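Local coordinates for protein putative NADPH-dependent oxidoreductase (Desulfitobacterium hafniense DCB-2, PDB 3DB2) that probably catalyses NAD(P)-dependent oxidation or reduction of a substrate not yet identified, as a two-domain Rossmann-fold dehydrogenase of the GFO/IDH/MocA family, at residues 92-96 with 306-310; 119-124 with 318-324. One frame throughout, in Å; residues are numbered along the deposited sequence.

Interaction 1: 92-96 with 306-310; sequences HIYVE and EVEEV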
loop_
_atom_site.group_PDB
_atom_site.type_symbol
_atom_site.label_atom_id
_atom_site.label_comp_id
_atom_site.label_asym_id
_atom_site.label_seq_id
_atom_site.Cartn_x
_atom_site.Cartn_y
_atom_site.Cartn_z
ATOM N N HIS C 92 -38.672 -8.170 -6.146
ATOM C CA HIS C 92 -37.313 -7.836 -6.582
ATOM C C HIS C 92 -36.524 -7.322 -5.388
ATOM O O HIS C 92 -37.055 -6.751 -4.430
ATOM C CB HIS C 92 -37.394 -6.861 -7.747
ATOM C CG HIS C 92 -38.256 -7.398 -8.858
ATOM N ND1 HIS C 92 -39.344 -6.736 -9.388
ATOM C CD2 HIS C 92 -38.252 -8.561 -9.524
ATOM C CE1 HIS C 92 -39.913 -7.460 -10.340
ATOM N NE2 HIS C 92 -39.253 -8.608 -10.464
ATOM N N ILE C 93 -35.189 -7.523 -5.389
ATOM C CA ILE C 93 -34.402 -7.393 -4.192
ATOM C C ILE C 93 -33.300 -6.347 -4.343
ATOM O O ILE C 93 -32.473 -6.457 -5.247
ATOM C CB ILE C 93 -33.719 -8.726 -3.831
ATOM C CG1 ILE C 93 -34.642 -9.938 -3.638
ATOM C CG2 ILE C 93 -32.831 -8.523 -2.617
ATOM C CD1 ILE C 93 -35.556 -9.823 -2.433
ATOM N N TYR C 94 -33.295 -5.375 -3.453
ATOM C CA TYR C 94 -32.119 -4.566 -3.130
ATOM C C TYR C 94 -31.696 -5.024 -1.722
ATOM O O TYR C 94 -32.475 -5.021 -0.767
ATOM C CB TYR C 94 -32.355 -3.057 -3.301
ATOM C CG TYR C 94 -31.122 -2.277 -2.890
ATOM C CD1 TYR C 94 -30.909 -1.874 -1.573
ATOM C CD2 TYR C 94 -30.154 -1.950 -3.823
ATOM C CE1 TYR C 94 -29.808 -1.181 -1.163
ATOM C CE2 TYR C 94 -29.021 -1.243 -3.436
ATOM C CZ TYR C 94 -28.868 -0.864 -2.123
ATOM O OH TYR C 94 -27.763 -0.168 -1.693
ATOM N N VAL C 95 -30.422 -5.379 -1.583
ATOM C CA VAL C 95 -29.841 -5.656 -0.283
ATOM C C VAL C 95 -28.519 -4.875 -0.145
ATOM O O VAL C 95 -27.744 -4.693 -1.086
ATOM C CB VAL C 95 -29.669 -7.148 0.015
ATOM C CG1 VAL C 95 -28.628 -7.822 -0.841
ATOM C CG2 VAL C 95 -29.325 -7.376 1.492
ATOM N N GLU C 96 -28.291 -4.360 1.065
ATOM C CA GLU C 96 -27.077 -3.614 1.326
ATOM C C GLU C 96 -25.902 -4.589 1.308
ATOM O O GLU C 96 -26.018 -5.797 1.495
ATOM C CB GLU C 96 -27.025 -2.943 2.688
ATOM C CG GLU C 96 -27.225 -1.443 2.598
ATOM C CD GLU C 96 -26.201 -0.794 1.685
ATOM O OE1 GLU C 96 -25.123 -1.351 1.386
ATOM O OE2 GLU C 96 -26.526 0.329 1.248
ATOM N N GLU C 306 -28.034 3.625 -7.447
ATOM C CA GLU C 306 -28.002 2.159 -7.326
ATOM C C GLU C 306 -29.393 1.559 -7.123
ATOM O O GLU C 306 -29.684 0.498 -7.679
ATOM C CB GLU C 306 -27.028 1.736 -6.244
ATOM C CG GLU C 306 -27.450 1.711 -4.799
ATOM C CD GLU C 306 -26.368 1.215 -3.840
ATOM O OE1 GLU C 306 -25.568 0.324 -4.188
ATOM O OE2 GLU C 306 -26.311 1.717 -2.702
ATOM N N VAL C 307 -30.250 2.242 -6.365
ATOM C CA VAL C 307 -31.649 1.816 -6.218
ATOM C C VAL C 307 -32.421 2.002 -7.518
ATOM O O VAL C 307 -33.198 1.141 -7.958
ATOM C CB VAL C 307 -32.309 2.554 -5.033
ATOM C CG1 VAL C 307 -33.729 2.048 -4.791
ATOM C CG2 VAL C 307 -31.448 2.400 -3.770
ATOM N N GLU C 308 -32.207 3.124 -8.205
ATOM C CA GLU C 308 -32.821 3.422 -9.482
ATOM C C GLU C 308 -32.509 2.394 -10.578
ATOM O O GLU C 308 -33.330 2.148 -11.468
ATOM C CB GLU C 308 -32.407 4.802 -10.021
ATOM C CG GLU C 308 -33.155 5.939 -9.313
ATOM C CD GLU C 308 -32.681 7.296 -9.791
ATOM O OE1 GLU C 308 -31.583 7.409 -10.395
ATOM O OE2 GLU C 308 -33.404 8.284 -9.568
ATOM N N GLU C 309 -31.317 1.800 -10.509
ATOM C CA GLU C 309 -30.912 0.799 -11.480
ATOM C C GLU C 309 -31.823 -0.421 -11.350
ATOM O O GLU C 309 -32.182 -1.121 -12.300
ATOM C CB GLU C 309 -29.470 0.372 -11.227
ATOM C CG GLU C 309 -29.056 -0.963 -11.822
ATOM C CD GLU C 309 -27.551 -1.112 -11.941
ATOM O OE1 GLU C 309 -26.911 -0.327 -12.683
ATOM O OE2 GLU C 309 -27.007 -2.002 -11.271
ATOM N N VAL C 310 -32.203 -0.741 -10.108
ATOM C CA VAL C 310 -33.057 -1.936 -9.959
ATOM C C VAL C 310 -34.417 -1.659 -10.619
ATOM O O VAL C 310 -34.952 -2.501 -11.333
ATOM C CB VAL C 310 -33.225 -2.380 -8.508
ATOM C CG1 VAL C 310 -34.032 -3.680 -8.422
ATOM C CG2 VAL C 310 -31.871 -2.598 -7.846
HETATM O O HOH W 1 -25.005 0.781 -0.625
#

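Interaction 2: 119-124 with 318-324; sequences KFLCGH and GETEIGA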
loop_
_atom_site.group_PDB
_atom_site.type_symbol
_atom_site.label_atom_id
_atom_site.label_comp_id
_atom_site.label_asym_id
_atom_site.label_seq_id
_atom_site.Cartn_x
_atom_site.Cartn_y
_atom_site.Cartn_z
ATOM N N LYS C 119 -35.041 -9.827 -10.038
ATOM C CA LYS C 119 -33.970 -8.884 -10.089
ATOM C C LYS C 119 -33.354 -8.776 -8.683
ATOM O O LYS C 119 -34.021 -8.790 -7.646
ATOM C CB LYS C 119 -34.394 -7.498 -10.544
ATOM C CG LYS C 119 -35.094 -7.490 -11.896
ATOM C CD LYS C 119 -34.529 -8.541 -12.841
ATOM C CE LYS C 119 -34.998 -8.221 -14.264
ATOM N NZ LYS C 119 -34.150 -8.915 -15.275
ATOM N N PHE C 120 -32.042 -8.659 -8.682
ATOM C CA PHE C 120 -31.250 -8.591 -7.459
ATOM C C PHE C 120 -30.102 -7.609 -7.644
ATOM O O PHE C 120 -29.402 -7.790 -8.649
ATOM C CB PHE C 120 -30.747 -9.979 -7.123
ATOM C CG PHE C 120 -29.775 -10.014 -5.954
ATOM C CD1 PHE C 120 -30.288 -10.131 -4.668
ATOM C CD2 PHE C 120 -28.399 -9.935 -6.118
ATOM C CE1 PHE C 120 -29.433 -10.123 -3.592
ATOM C CE2 PHE C 120 -27.540 -9.925 -5.038
ATOM C CZ PHE C 120 -28.071 -10.035 -3.776
ATOM N N LEU C 121 -29.920 -6.725 -6.682
ATOM C CA LEU C 121 -28.706 -5.902 -6.556
ATOM C C LEU C 121 -28.230 -5.985 -5.111
ATOM O O LEU C 121 -28.977 -5.809 -4.142
ATOM C CB LEU C 121 -28.918 -4.477 -7.052
ATOM C CG LEU C 121 -27.746 -3.498 -7.004
ATOM C CD1 LEU C 121 -26.639 -3.919 -7.957
ATOM C CD2 LEU C 121 -28.184 -2.071 -7.337
ATOM N N CYS C 122 -26.934 -6.262 -4.937
ATOM C CA CYS C 122 -26.287 -6.113 -3.630
ATOM C C CYS C 122 -25.502 -4.808 -3.688
ATOM O O CYS C 122 -24.540 -4.693 -4.439
ATOM C CB CYS C 122 -25.402 -7.307 -3.301
ATOM S SG CYS C 122 -24.595 -7.113 -1.700
ATOM N N GLY C 123 -25.892 -3.769 -2.988
ATOM C CA GLY C 123 -25.436 -2.432 -3.105
ATOM C C GLY C 123 -24.055 -2.152 -2.563
ATOM O O GLY C 123 -23.902 -1.791 -1.413
ATOM N N HIS C 124 -23.047 -2.251 -3.429
ATOM C CA HIS C 124 -21.707 -1.694 -3.276
ATOM C C HIS C 124 -21.634 -0.399 -4.087
ATOM O O HIS C 124 -21.402 -0.438 -5.290
ATOM C CB HIS C 124 -20.652 -2.669 -3.776
ATOM C CG HIS C 124 -20.781 -4.066 -3.289
ATOM N ND1 HIS C 124 -21.806 -4.916 -3.606
ATOM C CD2 HIS C 124 -19.956 -4.762 -2.484
ATOM C CE1 HIS C 124 -21.621 -6.074 -3.022
ATOM N NE2 HIS C 124 -20.499 -6.010 -2.336
ATOM N N GLY C 318 -33.292 -6.579 -18.264
ATOM C CA GLY C 318 -31.862 -6.586 -18.084
ATOM C C GLY C 318 -31.455 -6.987 -16.676
ATOM O O GLY C 318 -32.235 -7.419 -15.830
ATOM N N GLU C 319 -30.165 -6.851 -16.402
ATOM C CA GLU C 319 -29.527 -7.293 -15.182
ATOM C C GLU C 319 -28.916 -6.077 -14.495
ATOM O O GLU C 319 -28.437 -5.147 -15.133
ATOM C CB GLU C 319 -28.400 -8.288 -15.425
ATOM N N THR C 320 -28.901 -6.110 -13.172
ATOM C CA THR C 320 -28.204 -5.047 -12.428
ATOM C C THR C 320 -26.701 -5.247 -12.496
ATOM O O THR C 320 -26.245 -6.277 -13.025
ATOM C CB THR C 320 -28.610 -5.036 -10.953
ATOM O OG1 THR C 320 -28.029 -6.205 -10.354
ATOM C CG2 THR C 320 -30.119 -5.037 -10.840
ATOM N N GLU C 321 -25.911 -4.295 -11.979
ATOM C CA GLU C 321 -24.466 -4.413 -12.190
ATOM C C GLU C 321 -23.806 -5.411 -11.255
ATOM O O GLU C 321 -22.719 -5.880 -11.593
ATOM C CB GLU C 321 -23.776 -3.053 -12.037
ATOM C CG GLU C 321 -22.392 -3.027 -12.682
ATOM C CD GLU C 321 -21.779 -1.642 -12.653
ATOM O OE1 GLU C 321 -22.513 -0.634 -12.659
ATOM O OE2 GLU C 321 -20.547 -1.538 -12.595
ATOM N N ILE C 322 -24.412 -5.694 -10.094
ATOM C CA ILE C 322 -23.776 -6.506 -9.091
ATOM C C ILE C 322 -24.745 -7.558 -8.551
ATOM O O ILE C 322 -25.444 -7.300 -7.562
ATOM C CB ILE C 322 -23.251 -5.732 -7.865
ATOM C CG1 ILE C 322 -22.567 -4.409 -8.161
ATOM C CG2 ILE C 322 -22.318 -6.657 -7.102
ATOM C CD1 ILE C 322 -22.015 -3.697 -6.941
ATOM N N GLY C 323 -24.736 -8.693 -9.220
ATOM C CA GLY C 323 -25.559 -9.837 -8.867
ATOM C C GLY C 323 -25.002 -10.621 -7.695
ATOM O O GLY C 323 -23.987 -10.273 -7.082
ATOM N N ALA C 324 -25.703 -11.718 -7.387
ATOM C CA ALA C 324 -25.402 -12.611 -6.275
ATOM C C ALA C 324 -24.023 -13.241 -6.445
ATOM O O ALA C 324 -23.307 -13.360 -5.460
ATOM C CB ALA C 324 -26.451 -13.715 -6.140
HETATM O O HOH W 2 -30.773 -8.593 -11.849
#

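Interaction 1: 92-96 with 306-310
Glu306 OE2 is gripped by two partners, the hydroxyl of Tyr94, whose OH gives its proton to OE2 at 2.6 Å, and a water. The tyrosine does not come in the plane of the carboxylate but from almost straight above it, 85° out, and ring and carboxylate planes are steeply inclined to each other. With chi1 at 177° the tyrosine ring swings away from its own backbone N and out to the helix; a tyrosine suits this place because its ring can fill the apolar gap while its hydroxyl reaches a buried acid. Val307 CG2 rests over one ring face, 4.4 Å from CE2 of Tyr94, and Val310 CG2 sits at the ring edge, 4.4 Å from CD2 of Tyr94. Both valines are compact and branched, filling the space between helix and strand. The same water is hydrogen-bonded to Glu96 OE2 at 2.5 Å and so bridges two acids whose OE2 atoms, in Glu96 and Glu306, are 4.2 Å apart. Glu96 OE2 has a further donor in the indole NH of Trp16. Were Glu306 shortened to an alanine, the buried Tyr94 hydroxyl would probably lose this acceptor and a gap would open beside its ring. Strand 92-96 runs within the parallel Rossmann sheet, and helix 302-316 packs on it nearly antiparallel, at 163° and 9.3 Å between the short axes, with Met20 of helix 15-24 and Leu121 of strand 120-123 lining the same interface.

Interaction 2: 119-124 with 318-324
Phe120, on an edge strand of the parallel Rossmann sheet within this chain, presents its ring edge to the backbone of Gly323, with CE2 of Phe120 3.7 Å from Gly323 C. Gly323 is at the N-cap position of helix 324-343, and Ala324 CB, in the first turn, lies 4.1 Å from the same CE2 of Phe120. The neighbouring Leu121 brings CD1 against Ile322 CB at 3.8 Å and crosses Thr320 at a slant. Ile322 in turn extends CD1 to His124, 3.6 Å from ND1, so a branched apolar chain fills the space between leucine and imidazole. The imidazole is steadied by the end of the strand just before it, ND1 donating to Cys122 O from above the carbonyl plane. Thr320 suits its place by joining a methyl that packs to a hydroxyl that donates, OG1 to Phe120 O at 2.7 Å. At the more exposed end, Lys119, bent at chi2, brings NZ to Gly318 O in a very short contact whose exact length is doubtful. Between the backbones, Cys122 N gives a nearly straight bond to Ile322 O, 3.2 Å long with an N-H...O angle of 173°.

In the fold
From the N terminus, the chain builds most of the Rossmann sheet before reaching strand 92-96, passes through helix 103-116 and lays down strand 120-123 alongside. It then makes most of the large mixed sheet of the second domain and returns as helix 302-316, where interaction 1 closes a loop of more than 200 residues. The loop that follows, 318-324, meets strand 120-123 and closes interaction 2. The segments alternate along the chain, so the two loops cross. The contacts adjoin: Val95 O meets Gly123 N between the neighbouring strands, and Glu309 OE2 meets Glu321 N. Together they tie the returning C-terminal part of the chain to the nucleotide-binding-type sheet.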